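Local coordinates for protein 2,4-dihydroxyhept-2-ene-1,7-dioic acid aldolase (Kordia algicida OT-1, PDB 6BDE) that probably senses nitric oxide or oxygen through a bound heme, as an H-NOX signalling protein, at residues A[94-99]-A[149-154]. The protein carries 1 engineered substitution. Residues are numbered along the deposited sequence; the frame is centred on the assembly and turned at random.
Sequences EMLASI and KTFEHF. With HEM (protoporphyrin IX containing Fe), chain B.
Leu96 sets its two methyl branches against Phe151 and Thr150 of helix 140-153. Leu96 CD1 meets the Phe151 ring obliquely, 3.6 Å from Phe151 CE2, and the two side chains run nearly at right angles. Leu96 CD2 sits 3.9 Å from the heme methyl carbon CMC. Leu96 CD2 also lies 4.0 Å from Thr150 CG2. Met95 reaches across beside it with an extended chain, CG anti to the backbone N (chi1 169°). This carries Met95 SD to 4.0 Å from Thr150 CG2. Met95 SD also meets the edge of the Phe154 ring, 4.2 Å from Phe154 CE1, in a Met-aromatic contact. Thr150 OG1 bonds back to the carbonyl of Leu146, so its polar end is satisfied within its own helix. Ile99 extends the apolar lining: Ile99 CD1 lies 3.4 Å from the heme vinyl carbon CBC. With an alanine at Leu96, Phe151, Thr150 and the heme methyl would probably lose their shared apolar neighbour, and a gap would open between helix 140-153 and the heme. No hydrogen bond or salt bridge links the two segments. The join between helices 92-96 and 140-153 therefore rests on apolar and sulfur-aromatic contacts, and its Leu96 and Thr150 side also lines the heme pocket.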
loop_
_atom_site.group_PDB
_atom_site.type_symbol
_atom_site.label_atom_id
_atom_site.label_comp_id
_atom_site.label_asym_id
_atom_site.label_seq_id
_atom_site.Cartn_x
_atom_site.Cartn_y
_atom_site.Cartn_z
ATOM N N GLU A 94 12.188 -8.640 9.249
ATOM C CA GLU A 94 12.259 -9.882 8.485
ATOM C C GLU A 94 11.080 -10.011 7.528
ATOM O O GLU A 94 11.236 -10.501 6.402
ATOM C CB GLU A 94 12.314 -11.078 9.434
ATOM C CG GLU A 94 12.829 -12.356 8.790
ATOM C CD GLU A 94 14.302 -12.276 8.436
ATOM O OE1 GLU A 94 15.124 -12.059 9.350
ATOM O OE2 GLU A 94 14.636 -12.430 7.243
ATOM N N MET A 95 9.893 -9.578 7.957
ATOM C CA MET A 95 8.721 -9.657 7.091
ATOM C C MET A 95 8.852 -8.722 5.894
ATOM O O MET A 95 8.542 -9.109 4.760
ATOM C CB MET A 95 7.456 -9.339 7.888
ATOM C CG MET A 95 6.217 -9.133 7.032
ATOM S SD MET A 95 4.691 -9.076 7.991
ATOM C CE MET A 95 3.541 -8.489 6.751
ATOM N N LEU A 96 9.310 -7.489 6.124
ATOM C CA LEU A 96 9.467 -6.543 5.024
ATOM C C LEU A 96 10.553 -6.986 4.052
ATOM O O LEU A 96 10.436 -6.748 2.844
ATOM C CB LEU A 96 9.770 -5.147 5.570
ATOM C CG LEU A 96 8.649 -4.486 6.376
ATOM C CD1 LEU A 96 9.024 -3.061 6.755
ATOM C CD2 LEU A 96 7.340 -4.510 5.600
ATOM N N ALA A 97 11.608 -7.631 4.548
ATOM C CA ALA A 97 12.620 -8.194 3.662
ATOM C C ALA A 97 12.144 -9.457 2.958
ATOM O O ALA A 97 12.892 -10.011 2.145
ATOM C CB ALA A 97 13.902 -8.485 4.442
ATOM N N SER A 98 10.928 -9.918 3.247
ATOM C CA SER A 98 10.379 -11.128 2.651
ATOM C C SER A 98 9.194 -10.841 1.736
ATOM O O SER A 98 8.501 -11.778 1.323
ATOM C CB SER A 98 9.968 -12.112 3.746
ATOM O OG SER A 98 11.070 -12.442 4.573
ATOM N N ILE A 99 8.943 -9.572 1.414
ATOM C CA ILE A 99 7.829 -9.232 0.534
ATOM C C ILE A 99 8.062 -9.797 -0.861
ATOM O O ILE A 99 7.166 -10.398 -1.465
ATOM C CB ILE A 99 7.624 -7.707 0.492
ATOM C CG1 ILE A 99 7.288 -7.171 1.883
ATOM C CG2 ILE A 99 6.534 -7.338 -0.505
ATOM C CD1 ILE A 99 7.498 -5.683 2.015
ATOM N N LYS A 149 2.028 -0.139 9.525
ATOM C CA LYS A 149 1.212 -1.079 10.280
ATOM C C LYS A 149 1.906 -2.415 10.502
ATOM O O LYS A 149 1.524 -3.148 11.422
ATOM C CB LYS A 149 -0.126 -1.297 9.572
ATOM C CG LYS A 149 -1.054 -0.097 9.645
ATOM C CD LYS A 149 -1.425 0.213 11.086
ATOM C CE LYS A 149 -2.291 1.457 11.181
ATOM N NZ LYS A 149 -2.748 1.707 12.576
ATOM N N THR A 150 2.906 -2.750 9.685
ATOM C CA THR A 150 3.709 -3.939 9.950
ATOM C C THR A 150 4.465 -3.793 11.264
ATOM O O THR A 150 4.496 -4.717 12.087
ATOM C CB THR A 150 4.682 -4.187 8.795
ATOM O OG1 THR A 150 3.944 -4.456 7.597
ATOM C CG2 THR A 150 5.592 -5.370 9.105
ATOM N N PHE A 151 5.073 -2.625 11.484
ATOM C CA PHE A 151 5.764 -2.378 12.744
ATOM C C PHE A 151 4.780 -2.287 13.904
ATOM O O PHE A 151 5.065 -2.774 15.004
ATOM C CB PHE A 151 6.599 -1.103 12.640
ATOM C CG PHE A 151 7.895 -1.295 11.911
ATOM C CD1 PHE A 151 9.025 -1.721 12.587
ATOM C CD2 PHE A 151 7.982 -1.065 10.548
ATOM C CE1 PHE A 151 10.219 -1.910 11.921
ATOM C CE2 PHE A 151 9.173 -1.251 9.876
ATOM C CZ PHE A 151 10.293 -1.675 10.564
ATOM N N GLU A 152 3.615 -1.675 13.673
ATOM C CA GLU A 152 2.603 -1.590 14.719
ATOM C C GLU A 152 2.079 -2.971 15.093
ATOM O O GLU A 152 1.767 -3.231 16.261
ATOM C CB GLU A 152 1.455 -0.686 14.269
ATOM C CG GLU A 152 0.342 -0.548 15.298
ATOM C CD GLU A 152 -0.493 0.701 15.099
ATOM O OE1 GLU A 152 -1.533 0.834 15.779
ATOM O OE2 GLU A 152 -0.112 1.545 14.261
ATOM N N HIS A 153 1.974 -3.870 14.109
ATOM C CA HIS A 153 1.491 -5.219 14.383
ATOM C C HIS A 153 2.416 -5.952 15.349
ATOM O O HIS A 153 1.953 -6.727 16.196
ATOM C CB HIS A 153 1.350 -6.001 13.077
ATOM C CG HIS A 153 0.921 -7.422 13.269
ATOM N ND1 HIS A 153 1.762 -8.490 13.044
ATOM C CD2 HIS A 153 -0.261 -7.951 13.666
ATOM C CE1 HIS A 153 1.118 -9.615 13.297
ATOM N NE2 HIS A 153 -0.112 -9.316 13.674
ATOM N N PHE A 154 3.723 -5.719 15.241
ATOM C CA PHE A 154 4.705 -6.338 16.120
ATOM C C PHE A 154 5.048 -5.467 17.323
ATOM O O PHE A 154 6.116 -5.646 17.922
ATOM C CB PHE A 154 5.972 -6.679 15.332
ATOM C CG PHE A 154 5.775 -7.767 14.314
ATOM C CD1 PHE A 154 5.833 -7.487 12.958
ATOM C CD2 PHE A 154 5.526 -9.069 14.712
ATOM C CE1 PHE A 154 5.651 -8.487 12.019
ATOM C CE2 PHE A 154 5.342 -10.072 13.780
ATOM C CZ PHE A 154 5.404 -9.781 12.432
HETATM C CHA HEM B . -0.260 -4.460 -4.481
HETATM C CHB HEM B . -1.618 -8.683 -1.350
HETATM C CHC HEM B . 2.326 -7.307 2.246
HETATM C CHD HEM B . 3.527 -2.926 -0.769
HETATM C C1A HEM B . -0.770 -5.806 -3.569
HETATM C C2A HEM B . -2.006 -6.251 -4.092
HETATM C C3A HEM B . -2.334 -7.290 -3.319
HETATM C C4A HEM B . -1.279 -7.386 -2.390
HETATM C CMA HEM B . -3.572 -8.179 -3.424
HETATM C CAA HEM B . -2.779 -5.696 -5.288
HETATM C CBA HEM B . -2.286 -6.420 -6.545
HETATM C CGA HEM B . -3.101 -6.024 -7.772
HETATM O O1A HEM B . -2.964 -6.664 -8.849
HETATM O O2A HEM B . -3.911 -5.061 -7.714
HETATM C C1B HEM B . -0.552 -8.462 -0.102
HETATM C C2B HEM B . -0.754 -9.265 1.198
HETATM C C3B HEM B . 0.294 -8.861 2.076
HETATM C C4B HEM B . 1.081 -7.853 1.292
HETATM C CMB HEM B . -1.851 -10.293 1.475
HETATM C CAB HEM B . 0.584 -9.348 3.492
HETATM C CBB HEM B . 0.778 -10.627 3.737
HETATM C C1C HEM B . 2.795 -5.875 1.432
HETATM C C2C HEM B . 3.584 -5.061 2.274
HETATM C C3C HEM B . 3.875 -3.984 1.525
HETATM C C4C HEM B . 3.250 -4.227 0.288
HETATM C CMC HEM B . 4.012 -5.343 3.712
HETATM C CAC HEM B . 4.712 -2.771 1.920
HETATM C CBC HEM B . 5.948 -2.664 1.484
HETATM C C1D HEM B . 2.407 -3.208 -1.982
HETATM C C2D HEM B . 2.277 -1.967 -2.832
HETATM C C3D HEM B . 1.307 -2.302 -3.816
HETATM C C4D HEM B . 0.876 -3.755 -3.517
HETATM C CMD HEM B . 3.029 -0.646 -2.690
HETATM C CAD HEM B . 0.802 -1.400 -4.941
HETATM C CBD HEM B . 1.151 -1.978 -6.308
HETATM C CGD HEM B . 2.429 -1.320 -6.815
HETATM O O1D HEM B . 3.131 -0.634 -6.026
HETATM O O2D HEM B . 2.777 -1.470 -8.016
HETATM N NA HEM B . -0.254 -6.428 -2.427
HETATM N NB HEM B . 0.611 -7.452 -0.061
HETATM N NC HEM B . 2.475 -5.390 0.159
HETATM N ND HEM B . 1.523 -4.374 -2.260
HETATM FE FE HEM B . 1.470 -6.199 -1.394
#